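Local atomic coordinates of Lic11098 (Leptospira interrogans serogroup Icterohaemorrhagiae serovar copenhageni, PDB entry 4U08), a protein that is of unknown function but belongs to a leucine-rich repeat subfamily of a human pathogen, binds zinc and calcium in the crystal, and may be a virulence factor. Residues N145-I150 against D166-N171; L170-K175 against Q192-P197; E161-D166 against E184-D189; N99-I104 against A120-A125. One frame throughout, in Å; residues are numbered along the deposited sequence.

All four contacts join successive coils of one leucine-rich repeat solenoid. Interaction 3 lies in the strands, the other three in the loops that follow strands. Interactions 1 and 2 share Leu170 and Asn171, their centres about 10 Å apart. Interactions 1 and 3 share Asp166, with centres about 12 Å apart, and next to it His167 N donates to Asp189 O. Interaction 4 repeats the pattern of interaction 1 two coils earlier, its centre about 12 Å away, and is joined to it by Asn145 OD1 on Leu124 N (3.0 Å). Between interactions 2 and 3, Leu173 CD2 packs on Leu188 CD2 at 3.7 Å. Interaction 1 carries zinc-bound His167, and interaction 3 the two calcium-binding glutamates.

Interaction 1: N145-I150 against D166-N171; sequences NQFNSI and DHNQLN. With ZN (zinc ion), chain G.
The Phe147 ring has Asn168 OD1 at its edge, in plane, 3.5 Å from CD2, while Ile150 CD1 sits 4.0 Å above one ring face, toward the rim. Ring and amide lie side by side, their planes 69° apart. The second flat group, the His167 imidazole, stacks on the ring of His144 and meets the ring of His190 at a slant. At its in-plane edge ND1 gives a nearly straight hydrogen bond to Asp166 OD2 (2.9 Å), which accepts through its anti lone pair.

Asn168 is the bridge between the coils. With CG turned away from the carbonyl carbon (chi1 -84°), OD1 reaches the backbone of 145-150 and takes the N-H of Phe147 at 3.2 Å, coming from above the carbonyl plane; Asn145 N adds a weak bond. Asn168 ND2 donates to the carbonyls of Leu142 and Leu165, so the buried amide is gripped at both ends. The backbone answers with Gln169 N on Phe147 O (2.8 Å). Further along, Leu170 CD2 presses on Ser149 CA at 3.6 Å, and the bent Gln169 chain lays CG against Asn148 OD1.

His167 NE2 binds the zinc ion at 2.1 Å, with His190 ND1 and a water as further ligands. Asp166 is thus a second-shell carboxylate: its in-plane bond probably fixes the rotation of the imidazole, steadies NE2 toward the metal, and might make that nitrogen a stronger donor.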
loop_
_atom_site.group_PDB
_atom_site.type_symbol
_atom_site.label_atom_id
_atom_site.label_comp_id
_atom_site.label_asym_id
_atom_site.label_seq_id
_atom_site.Cartn_x
_atom_site.Cartn_y
_atom_site.Cartn_z
ATOM N N ASN A 145 9.834 -7.146 10.716
ATOM C CA ASN A 145 10.692 -8.240 11.166
ATOM C C ASN A 145 12.133 -7.818 10.915
ATOM O O ASN A 145 12.417 -6.608 10.843
ATOM C CB ASN A 145 10.305 -9.561 10.480
ATOM C CG ASN A 145 9.240 -10.291 11.220
ATOM O OD1 ASN A 145 9.490 -10.818 12.292
ATOM N ND2 ASN A 145 8.014 -10.299 10.702
ATOM N N GLN A 146 13.047 -8.786 10.753
ATOM C CA GLN A 146 14.459 -8.487 10.542
ATOM C C GLN A 146 15.012 -9.176 9.288
ATOM O O GLN A 146 16.167 -9.616 9.282
ATOM C CB GLN A 146 15.283 -8.869 11.796
ATOM C CG GLN A 146 15.048 -7.945 12.987
ATOM C CD GLN A 146 15.173 -8.646 14.320
ATOM O OE1 GLN A 146 15.265 -9.878 14.419
ATOM N NE2 GLN A 146 15.159 -7.865 15.388
ATOM N N PHE A 147 14.205 -9.241 8.217
ATOM C CA PHE A 147 14.642 -9.819 6.953
ATOM C C PHE A 147 15.541 -8.858 6.177
ATOM O O PHE A 147 15.094 -7.781 5.759
ATOM C CB PHE A 147 13.438 -10.239 6.087
ATOM C CG PHE A 147 12.637 -11.400 6.610
ATOM C CD1 PHE A 147 13.042 -12.717 6.374
ATOM C CD2 PHE A 147 11.458 -11.187 7.316
ATOM C CE1 PHE A 147 12.277 -13.798 6.837
ATOM C CE2 PHE A 147 10.704 -12.262 7.795
ATOM C CZ PHE A 147 11.119 -13.564 7.558
ATOM N N ASN A 148 16.798 -9.284 5.933
ATOM C CA ASN A 148 17.780 -8.537 5.143
ATOM C C ASN A 148 17.623 -8.980 3.718
ATOM O O ASN A 148 17.991 -8.263 2.790
ATOM C CB ASN A 148 19.206 -8.855 5.621
ATOM C CG ASN A 148 19.456 -8.405 7.033
ATOM O OD1 ASN A 148 19.202 -7.260 7.408
ATOM N ND2 ASN A 148 19.945 -9.305 7.856
ATOM N N SER A 149 17.055 -10.187 3.558
ATOM C CA SER A 149 16.745 -10.795 2.279
ATOM C C SER A 149 15.595 -11.754 2.506
ATOM O O SER A 149 15.320 -12.134 3.640
ATOM C CB SER A 149 17.970 -11.489 1.690
ATOM O OG SER A 149 18.428 -12.474 2.593
ATOM N N ILE A 150 14.854 -12.062 1.461
ATOM C CA ILE A 150 13.725 -12.982 1.568
ATOM C C ILE A 150 14.025 -14.194 0.672
ATOM O O ILE A 150 14.432 -14.018 -0.472
ATOM C CB ILE A 150 12.341 -12.285 1.320
ATOM C CG1 ILE A 150 11.126 -13.247 1.540
ATOM C CG2 ILE A 150 12.257 -11.579 -0.036
ATOM C CD1 ILE A 150 10.823 -13.610 3.001
ATOM N N ASP A 166 6.734 -5.157 4.375
ATOM C CA ASP A 166 7.046 -3.787 4.759
ATOM C C ASP A 166 7.888 -3.736 6.045
ATOM O O ASP A 166 7.757 -4.611 6.908
ATOM C CB ASP A 166 5.732 -3.005 4.968
ATOM C CG ASP A 166 4.872 -3.616 6.066
ATOM O OD1 ASP A 166 4.185 -4.642 5.787
ATOM O OD2 ASP A 166 4.948 -3.127 7.218
ATOM N N HIS A 167 8.683 -2.666 6.201
ATOM C CA HIS A 167 9.489 -2.416 7.413
ATOM C C HIS A 167 10.422 -3.574 7.763
ATOM O O HIS A 167 10.452 -4.053 8.888
ATOM C CB HIS A 167 8.588 -2.031 8.601
ATOM C CG HIS A 167 7.833 -0.763 8.350
ATOM N ND1 HIS A 167 6.590 -0.773 7.745
ATOM C CD2 HIS A 167 8.185 0.516 8.606
ATOM C CE1 HIS A 167 6.236 0.496 7.631
ATOM N NE2 HIS A 167 7.150 1.309 8.150
ATOM N N ASN A 168 11.164 -4.026 6.769
ATOM C CA ASN A 168 12.206 -5.032 6.951
ATOM C C ASN A 168 13.478 -4.336 6.528
ATOM O O ASN A 168 13.503 -3.092 6.509
ATOM C CB ASN A 168 11.900 -6.314 6.167
ATOM C CG ASN A 168 10.998 -7.204 6.945
ATOM O OD1 ASN A 168 11.396 -7.766 7.960
ATOM N ND2 ASN A 168 9.738 -7.304 6.556
ATOM N N GLN A 169 14.527 -5.075 6.203
ATOM C CA GLN A 169 15.752 -4.409 5.779
ATOM C C GLN A 169 16.189 -4.875 4.397
ATOM O O GLN A 169 17.380 -4.888 4.104
ATOM C CB GLN A 169 16.866 -4.525 6.858
ATOM C CG GLN A 169 16.580 -5.594 7.925
ATOM C CD GLN A 169 16.193 -5.016 9.256
ATOM O OE1 GLN A 169 17.013 -4.942 10.183
ATOM N NE2 GLN A 169 14.926 -4.635 9.400
ATOM N N LEU A 170 15.201 -5.140 3.493
ATOM C CA LEU A 170 15.464 -5.598 2.128
ATOM C C LEU A 170 16.172 -4.595 1.245
ATOM O O LEU A 170 15.704 -3.475 1.096
ATOM C CB LEU A 170 14.165 -6.083 1.426
ATOM C CG LEU A 170 13.336 -7.124 2.153
ATOM C CD1 LEU A 170 12.022 -7.383 1.398
ATOM C CD2 LEU A 170 14.093 -8.422 2.312
ATOM N N ASN A 171 17.277 -5.010 0.601
ATOM C CA ASN A 171 17.973 -4.148 -0.350
ATOM C C ASN A 171 17.541 -4.546 -1.743
ATOM O O ASN A 171 17.535 -3.720 -2.670
ATOM C CB ASN A 171 19.496 -4.323 -0.251
ATOM C CG ASN A 171 20.026 -4.420 1.150
ATOM O OD1 ASN A 171 20.356 -5.506 1.628
ATOM N ND2 ASN A 171 20.085 -3.307 1.851
HETATM ZN ZN ZN G . 7.619 3.271 7.690
HETATM O O HOH W 1 6.604 3.945 5.845
#

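Interaction 2: L170-K175 against Q192-P197; sequences LNVLPK and QLNVLP
Leu173 points at the next coil, and Pro197 is the first thing it meets: its CB lies 3.8 Å from Pro197 CD, with CG of the same ring close behind. One bond further out, Leu173 CG rests on Leu193 CD2 at 4.0 Å. The two methyls then part company. CD1 settles against Pro197 CD (3.8 Å) and, slightly further off, Leu196 CD2; CD2 stays beside Leu193 CD2 at 4.2 Å. With chi1 at -64° the CG swings to the backbone-N side, and the fork lies alongside Leu196 and at about a right angle to Leu193.

On the other flank, Asn171 turns its ND2 over the Gln192 chain, 3.3 Å from CG; the side chains run the same way, but their amide planes are 54° apart. The amide nitrogen rests on the aliphatic part of Gln192, a van der Waals contact.

Two backbone bonds fasten the first half of the segments: Gln192 N to Leu170 O, and Asn194 N to Asn171 O (3.2 Å). The CA-H of Leu193 also points at that second carbonyl. Further on the chains draw apart, and a water spans the gap, accepting from Leu173 N and donating to Val195 O.

The two segments run within 3° of each other. Such equivalent turns stacked in parallel, with buried leucines at repeating positions and a proline following the second of them, belong to the loop side of a leucine-rich repeat solenoid.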
loop_
_atom_site.group_PDB
_atom_site.type_symbol
_atom_site.label_atom_id
_atom_site.label_comp_id
_atom_site.label_asym_id
_atom_site.label_seq_id
_atom_site.Cartn_x
_atom_site.Cartn_y
_atom_site.Cartn_z
ATOM N N LEU A 170 15.201 -5.140 3.493
ATOM C CA LEU A 170 15.464 -5.598 2.128
ATOM C C LEU A 170 16.172 -4.595 1.245
ATOM O O LEU A 170 15.704 -3.475 1.096
ATOM C CB LEU A 170 14.165 -6.083 1.426
ATOM C CG LEU A 170 13.336 -7.124 2.153
ATOM C CD1 LEU A 170 12.022 -7.383 1.398
ATOM C CD2 LEU A 170 14.093 -8.422 2.312
ATOM N N ASN A 171 17.277 -5.010 0.601
ATOM C CA ASN A 171 17.973 -4.148 -0.350
ATOM C C ASN A 171 17.541 -4.546 -1.743
ATOM O O ASN A 171 17.535 -3.720 -2.670
ATOM C CB ASN A 171 19.496 -4.323 -0.251
ATOM C CG ASN A 171 20.026 -4.420 1.150
ATOM O OD1 ASN A 171 20.356 -5.506 1.628
ATOM N ND2 ASN A 171 20.085 -3.307 1.851
ATOM N N VAL A 172 17.234 -5.844 -1.906
ATOM C CA VAL A 172 16.902 -6.446 -3.202
ATOM C C VAL A 172 15.774 -7.474 -3.011
ATOM O O VAL A 172 15.548 -7.948 -1.896
ATOM C CB VAL A 172 18.197 -7.094 -3.810
ATOM C CG1 VAL A 172 17.892 -7.990 -4.992
ATOM C CG2 VAL A 172 19.216 -6.038 -4.242
ATOM N N LEU A 173 15.061 -7.799 -4.104
ATOM C CA LEU A 173 14.047 -8.842 -4.133
ATOM C C LEU A 173 14.615 -10.036 -4.937
ATOM O O LEU A 173 15.281 -9.807 -5.951
ATOM C CB LEU A 173 12.757 -8.365 -4.818
ATOM C CG LEU A 173 11.995 -7.236 -4.150
ATOM C CD1 LEU A 173 10.869 -6.749 -5.073
ATOM C CD2 LEU A 173 11.472 -7.657 -2.778
ATOM N N PRO A 174 14.325 -11.301 -4.559
ATOM C CA PRO A 174 14.794 -12.429 -5.391
ATOM C C PRO A 174 14.080 -12.415 -6.743
ATOM O O PRO A 174 12.916 -12.028 -6.804
ATOM C CB PRO A 174 14.402 -13.667 -4.572
ATOM C CG PRO A 174 13.287 -13.225 -3.694
ATOM C CD PRO A 174 13.513 -11.760 -3.416
ATOM N N LYS A 175 14.754 -12.838 -7.812
ATOM C CA LYS A 175 14.166 -12.864 -9.152
ATOM C C LYS A 175 12.932 -13.781 -9.230
ATOM O O LYS A 175 12.028 -13.506 -10.011
ATOM C CB LYS A 175 15.235 -13.194 -10.221
ATOM C CG LYS A 175 15.821 -14.617 -10.128
ATOM C CD LYS A 175 16.969 -14.841 -11.105
ATOM C CE LYS A 175 18.004 -15.798 -10.559
ATOM N NZ LYS A 175 17.464 -17.159 -10.425
ATOM N N GLN A 192 14.854 -0.963 2.078
ATOM C CA GLN A 192 15.920 -0.119 1.544
ATOM C C GLN A 192 16.207 -0.541 0.129
ATOM O O GLN A 192 17.357 -0.587 -0.316
ATOM C CB GLN A 192 17.174 -0.073 2.469
ATOM C CG GLN A 192 17.630 -1.403 3.041
ATOM C CD GLN A 192 18.650 -1.222 4.143
ATOM O OE1 GLN A 192 19.567 -0.395 4.058
ATOM N NE2 GLN A 192 18.530 -2.008 5.198
ATOM N N LEU A 193 15.126 -0.879 -0.602
ATOM C CA LEU A 193 15.228 -1.351 -1.973
ATOM C C LEU A 193 15.872 -0.314 -2.853
ATOM O O LEU A 193 15.397 0.808 -2.923
ATOM C CB LEU A 193 13.844 -1.746 -2.521
ATOM C CG LEU A 193 13.163 -2.965 -1.875
ATOM C CD1 LEU A 193 11.684 -3.030 -2.282
ATOM C CD2 LEU A 193 13.848 -4.268 -2.288
ATOM N N ASN A 194 16.969 -0.683 -3.518
ATOM C CA ASN A 194 17.682 0.232 -4.411
ATOM C C ASN A 194 17.386 -0.081 -5.859
ATOM O O ASN A 194 17.647 0.733 -6.736
ATOM C CB ASN A 194 19.201 0.240 -4.116
ATOM C CG ASN A 194 19.834 -1.121 -3.974
ATOM O OD1 ASN A 194 19.895 -1.901 -4.922
ATOM N ND2 ASN A 194 20.328 -1.428 -2.780
ATOM N N VAL A 195 16.777 -1.244 -6.110
ATOM C CA VAL A 195 16.428 -1.695 -7.463
ATOM C C VAL A 195 15.288 -2.710 -7.366
ATOM O O VAL A 195 15.176 -3.403 -6.360
ATOM C CB VAL A 195 17.693 -2.297 -8.180
ATOM C CG1 VAL A 195 18.139 -3.614 -7.555
ATOM C CG2 VAL A 195 17.496 -2.450 -9.687
ATOM N N LEU A 196 14.465 -2.803 -8.418
ATOM C CA LEU A 196 13.414 -3.806 -8.534
ATOM C C LEU A 196 13.864 -4.815 -9.575
ATOM O O LEU A 196 14.429 -4.404 -10.588
ATOM C CB LEU A 196 12.085 -3.190 -8.996
ATOM C CG LEU A 196 11.385 -2.253 -8.033
ATOM C CD1 LEU A 196 10.175 -1.658 -8.696
ATOM C CD2 LEU A 196 10.996 -2.977 -6.712
ATOM N N PRO A 197 13.605 -6.133 -9.394
ATOM C CA PRO A 197 14.012 -7.096 -10.435
ATOM C C PRO A 197 13.201 -6.931 -11.716
ATOM O O PRO A 197 12.033 -6.543 -11.651
ATOM C CB PRO A 197 13.747 -8.453 -9.779
ATOM C CG PRO A 197 12.670 -8.200 -8.805
ATOM C CD PRO A 197 12.901 -6.804 -8.283
HETATM O O HOH W 2 15.508 -6.229 -6.347
#

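Interaction 3: E161-D166 against E184-D189; sequences ESLGLD and ESLGLD. With CA (calcium ion), chain H.
Glu161 and Glu184 both place CG anti to the carbonyl carbon (chi1 -77° and -65°) and then run out extended, which brings two side chains from adjacent coils side by side. Their carboxylates end up stacked, planes 23° apart, with Glu161 OE2 4.1 Å from Glu184 OE1. The calcium ion bridges these two oxygens, at 2.6 Å from Glu161 OE2 and a longer 2.9 Å from Glu184 OE1, with a water as a further ligand. The cation probably offsets the repulsion between the like charges.

Behind the glutamates the backbones pair as parallel strands, Ser162 beside Ser185, Leu163 beside Leu186 and Gly164 beside Gly187. Glu161 O is gripped twice, by the N-H of Glu184 and that of Ser185. Leu163 is bonded at both backbone ends, its N to Ser185 O and its O to Gly187 N (2.9 Å), and Leu165 N closes the ladder on Gly187 O at 2.7 Å. Leu163 and Leu186 lie alongside each other on one face, CD2 to CD1 at 3.9 Å; the serines occupy the other.

Strands 162-164 and 185-187 are consecutive rungs of the leucine-rich repeat sheet. Ser162 and Leu163 touch strand 139-141 on one flank; on the other, Leu186 and Asp189 reach strand 208-210, and Arg212 forms a salt bridge with Asp189.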
loop_
_atom_site.group_PDB
_atom_site.type_symbol
_atom_site.label_atom_id
_atom_site.label_comp_id
_atom_site.label_asym_id
_atom_site.label_seq_id
_atom_site.Cartn_x
_atom_site.Cartn_y
_atom_site.Cartn_z
ATOM N N GLU A 161 -1.979 -14.332 -2.720
ATOM C CA GLU A 161 -2.677 -13.136 -3.204
ATOM C C GLU A 161 -2.173 -11.869 -2.542
ATOM O O GLU A 161 -2.183 -10.833 -3.191
ATOM C CB GLU A 161 -4.186 -13.277 -2.976
ATOM C CG GLU A 161 -4.837 -14.187 -4.001
ATOM C CD GLU A 161 -6.276 -14.568 -3.722
ATOM O OE1 GLU A 161 -6.728 -15.584 -4.295
ATOM O OE2 GLU A 161 -6.942 -13.877 -2.916
ATOM N N SER A 162 -1.776 -11.925 -1.259
ATOM C CA SER A 162 -1.249 -10.760 -0.555
ATOM C C SER A 162 0.021 -11.151 0.171
ATOM O O SER A 162 0.026 -12.127 0.932
ATOM C CB SER A 162 -2.241 -10.186 0.454
ATOM O OG SER A 162 -3.520 -9.941 -0.100
ATOM N N LEU A 163 1.073 -10.355 -0.036
ATOM C CA LEU A 163 2.380 -10.553 0.585
ATOM C C LEU A 163 2.820 -9.235 1.210
ATOM O O LEU A 163 2.970 -8.234 0.499
ATOM C CB LEU A 163 3.396 -11.028 -0.475
ATOM C CG LEU A 163 4.845 -11.215 -0.004
ATOM C CD1 LEU A 163 4.935 -12.239 1.172
ATOM C CD2 LEU A 163 5.720 -11.639 -1.157
ATOM N N GLY A 164 2.970 -9.236 2.525
ATOM C CA GLY A 164 3.408 -8.068 3.273
ATOM C C GLY A 164 4.848 -8.230 3.717
ATOM O O GLY A 164 5.155 -9.134 4.491
ATOM N N LEU A 165 5.736 -7.379 3.227
ATOM C CA LEU A 165 7.164 -7.412 3.566
ATOM C C LEU A 165 7.665 -6.036 3.976
ATOM O O LEU A 165 8.860 -5.776 3.952
ATOM C CB LEU A 165 7.969 -7.947 2.375
ATOM C CG LEU A 165 7.957 -9.467 2.203
ATOM C CD1 LEU A 165 8.427 -9.826 0.822
ATOM C CD2 LEU A 165 8.840 -10.129 3.258
ATOM N N ASP A 166 6.734 -5.157 4.375
ATOM C CA ASP A 166 7.046 -3.787 4.759
ATOM C C ASP A 166 7.888 -3.736 6.045
ATOM O O ASP A 166 7.757 -4.611 6.908
ATOM C CB ASP A 166 5.732 -3.005 4.968
ATOM C CG ASP A 166 4.872 -3.616 6.066
ATOM O OD1 ASP A 166 4.185 -4.642 5.787
ATOM O OD2 ASP A 166 4.948 -3.127 7.218
ATOM N N GLU A 184 -1.933 -10.253 -5.870
ATOM C CA GLU A 184 -2.748 -9.061 -6.124
ATOM C C GLU A 184 -2.227 -7.857 -5.360
ATOM O O GLU A 184 -2.384 -6.720 -5.822
ATOM C CB GLU A 184 -4.211 -9.307 -5.753
ATOM C CG GLU A 184 -4.863 -10.363 -6.635
ATOM C CD GLU A 184 -6.238 -10.824 -6.201
ATOM O OE1 GLU A 184 -6.682 -10.433 -5.100
ATOM O OE2 GLU A 184 -6.870 -11.592 -6.961
ATOM N N SER A 185 -1.632 -8.094 -4.179
ATOM C CA SER A 185 -1.108 -7.016 -3.347
ATOM C C SER A 185 0.310 -7.331 -2.871
ATOM O O SER A 185 0.558 -8.392 -2.299
ATOM C CB SER A 185 -2.041 -6.760 -2.169
ATOM O OG SER A 185 -1.557 -5.708 -1.362
ATOM N N LEU A 186 1.225 -6.406 -3.094
ATOM C CA LEU A 186 2.626 -6.564 -2.670
ATOM C C LEU A 186 3.036 -5.354 -1.826
ATOM O O LEU A 186 3.110 -4.253 -2.341
ATOM C CB LEU A 186 3.552 -6.764 -3.900
ATOM C CG LEU A 186 5.077 -6.888 -3.636
ATOM C CD1 LEU A 186 5.399 -7.976 -2.572
ATOM C CD2 LEU A 186 5.820 -7.141 -4.923
ATOM N N GLY A 187 3.264 -5.574 -0.536
ATOM C CA GLY A 187 3.637 -4.508 0.394
ATOM C C GLY A 187 5.127 -4.494 0.682
ATOM O O GLY A 187 5.626 -5.372 1.385
ATOM N N LEU A 188 5.843 -3.498 0.160
ATOM C CA LEU A 188 7.286 -3.353 0.353
ATOM C C LEU A 188 7.696 -1.998 0.959
ATOM O O LEU A 188 8.866 -1.632 0.878
ATOM C CB LEU A 188 7.997 -3.567 -0.998
ATOM C CG LEU A 188 7.934 -4.995 -1.559
ATOM C CD1 LEU A 188 8.276 -5.005 -3.002
ATOM C CD2 LEU A 188 8.845 -5.938 -0.735
ATOM N N ASP A 189 6.751 -1.247 1.551
ATOM C CA ASP A 189 7.063 0.056 2.149
ATOM C C ASP A 189 8.184 -0.003 3.179
ATOM O O ASP A 189 8.224 -0.906 4.008
ATOM C CB ASP A 189 5.850 0.652 2.909
ATOM C CG ASP A 189 4.635 1.012 2.073
ATOM O OD1 ASP A 189 4.789 1.216 0.860
ATOM O OD2 ASP A 189 3.531 1.092 2.644
HETATM CA CA CA H . -8.537 -11.923 -3.530
HETATM O O HOH W 3 -9.444 -9.589 -4.338
#

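Interaction 4: N99-I104 against A120-A125; sequences NQLTAI and AHNQLA
Asn122, reaching back to Asn99 and Leu101, forms one step of the asparagine ladder, the spine of buried amides that runs through leucine-rich repeat proteins. Its side chain holds CG beside the backbone N (chi1 -82°), which turns the amide toward the 99-101 backbone. There OD1 accepts the N-H of Leu101 at 3.0 Å, along a nearly straight bond, and also lies against Asn99 CB. Asn122 ND2 serves the carbonyls of Leu96 and Leu119, so both ends of the buried amide are engaged; Asn99 does the same one coil earlier, its ND2 on Leu73 O.

Two backbone bonds flank the amide, Asn99 N to His121 O (3.1 Å) and Gln123 N to Leu101 O (2.8 Å). In addition, the CA-H of Asn122 aims straight at Asn99 O.

Leu124 carries the apolar part. Its CD2 tucks in against the backbone of the earlier coil, 3.4 Å from Ala103 N, and meets Ile104 CG1 at 3.8 Å, the two side chains crossing at about a right angle. Toward the surface, Gln100 and Gln123 extend alongside one another with amide planes just 7° apart, Gln123 OE1 lying 3.7 Å from Gln100 CG. A water links Thr102 O to Ala125 N.

An asparagine whose side-chain oxygen takes a backbone N-H of the preceding coil, with a leucine two residues later packed against that coil, is the signature of the N-x-L element of the leucine-rich repeat.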
loop_
_atom_site.group_PDB
_atom_site.type_symbol
_atom_site.label_atom_id
_atom_site.label_comp_id
_atom_site.label_asym_id
_atom_site.label_seq_id
_atom_site.Cartn_x
_atom_site.Cartn_y
_atom_site.Cartn_z
ATOM N N ASN A 99 4.879 -10.524 18.645
ATOM C CA ASN A 99 5.475 -11.533 19.508
ATOM C C ASN A 99 6.986 -11.387 19.379
ATOM O O ASN A 99 7.457 -10.430 18.751
ATOM C CB ASN A 99 4.979 -12.933 19.149
ATOM C CG ASN A 99 3.636 -13.231 19.731
ATOM O OD1 ASN A 99 3.498 -13.388 20.940
ATOM N ND2 ASN A 99 2.614 -13.286 18.904
ATOM N N GLN A 100 7.754 -12.321 19.939
ATOM C CA GLN A 100 9.207 -12.242 19.847
ATOM C C GLN A 100 9.803 -13.476 19.164
ATOM O O GLN A 100 10.834 -13.982 19.599
ATOM C CB GLN A 100 9.803 -11.997 21.244
ATOM C CG GLN A 100 9.711 -10.547 21.681
ATOM C CD GLN A 100 10.001 -10.424 23.148
ATOM O OE1 GLN A 100 11.141 -10.584 23.600
ATOM N NE2 GLN A 100 8.965 -10.189 23.938
ATOM N N LEU A 101 9.147 -13.961 18.094
ATOM C CA LEU A 101 9.616 -15.139 17.376
ATOM C C LEU A 101 10.868 -14.823 16.574
ATOM O O LEU A 101 10.917 -13.812 15.878
ATOM C CB LEU A 101 8.527 -15.753 16.482
ATOM C CG LEU A 101 7.215 -16.171 17.160
ATOM C CD1 LEU A 101 6.186 -16.524 16.134
ATOM C CD2 LEU A 101 7.406 -17.349 18.100
ATOM N N THR A 102 11.903 -15.662 16.734
ATOM C CA THR A 102 13.179 -15.536 16.026
ATOM C C THR A 102 13.291 -16.626 14.967
ATOM O O THR A 102 14.173 -16.561 14.118
ATOM C CB THR A 102 14.369 -15.589 17.004
ATOM O OG1 THR A 102 14.237 -16.737 17.836
ATOM C CG2 THR A 102 14.489 -14.337 17.841
ATOM N N ALA A 103 12.404 -17.622 15.028
ATOM C CA ALA A 103 12.341 -18.743 14.091
ATOM C C ALA A 103 10.944 -19.320 14.056
ATOM O O ALA A 103 10.167 -19.142 14.998
ATOM C CB ALA A 103 13.339 -19.827 14.486
ATOM N N ILE A 104 10.636 -20.006 12.955
ATOM C CA ILE A 104 9.394 -20.705 12.664
ATOM C C ILE A 104 9.794 -22.164 12.394
ATOM O O ILE A 104 10.642 -22.394 11.528
ATOM C CB ILE A 104 8.692 -20.038 11.435
ATOM C CG1 ILE A 104 8.180 -18.609 11.765
ATOM C CG2 ILE A 104 7.584 -20.911 10.850
ATOM C CD1 ILE A 104 7.456 -18.433 13.117
ATOM N N ALA A 120 3.686 -10.707 11.284
ATOM C CA ALA A 120 4.163 -9.333 11.390
ATOM C C ALA A 120 4.551 -8.979 12.835
ATOM O O ALA A 120 4.066 -9.616 13.751
ATOM C CB ALA A 120 3.120 -8.360 10.837
ATOM N N HIS A 121 5.471 -8.031 13.027
ATOM C CA HIS A 121 5.938 -7.558 14.341
ATOM C C HIS A 121 6.554 -8.678 15.193
ATOM O O HIS A 121 6.154 -8.908 16.327
ATOM C CB HIS A 121 4.835 -6.776 15.099
ATOM C CG HIS A 121 4.425 -5.517 14.410
ATOM N ND1 HIS A 121 4.863 -4.275 14.847
ATOM C CD2 HIS A 121 3.696 -5.347 13.287
ATOM C CE1 HIS A 121 4.349 -3.391 14.010
ATOM N NE2 HIS A 121 3.638 -3.987 13.053
ATOM N N ASN A 122 7.535 -9.377 14.625
ATOM C CA ASN A 122 8.298 -10.400 15.334
ATOM C C ASN A 122 9.774 -10.086 15.138
ATOM O O ASN A 122 10.114 -8.950 14.778
ATOM C CB ASN A 122 7.898 -11.807 14.878
ATOM C CG ASN A 122 6.668 -12.287 15.566
ATOM O OD1 ASN A 122 6.728 -12.764 16.690
ATOM N ND2 ASN A 122 5.518 -12.122 14.937
ATOM N N GLN A 123 10.665 -11.060 15.381
ATOM C CA GLN A 123 12.098 -10.823 15.198
ATOM C C GLN A 123 12.695 -11.909 14.270
ATOM O O GLN A 123 13.775 -12.452 14.511
ATOM C CB GLN A 123 12.806 -10.653 16.572
ATOM C CG GLN A 123 12.629 -9.214 17.118
ATOM C CD GLN A 123 12.666 -9.008 18.621
ATOM O OE1 GLN A 123 11.679 -8.561 19.231
ATOM N NE2 GLN A 123 13.841 -9.167 19.225
ATOM N N LEU A 124 11.953 -12.207 13.181
ATOM C CA LEU A 124 12.326 -13.204 12.174
ATOM C C LEU A 124 13.318 -12.658 11.170
ATOM O O LEU A 124 13.159 -11.544 10.684
ATOM C CB LEU A 124 11.090 -13.728 11.435
ATOM C CG LEU A 124 10.040 -14.444 12.274
ATOM C CD1 LEU A 124 8.762 -14.661 11.472
ATOM C CD2 LEU A 124 10.557 -15.779 12.775
ATOM N N ALA A 125 14.360 -13.442 10.860
ATOM C CA ALA A 125 15.364 -13.075 9.860
ATOM C C ALA A 125 15.352 -14.093 8.709
ATOM O O ALA A 125 15.899 -13.837 7.638
ATOM C CB ALA A 125 16.747 -13.011 10.503
HETATM O O HOH W 4 14.894 -16.104 11.612
#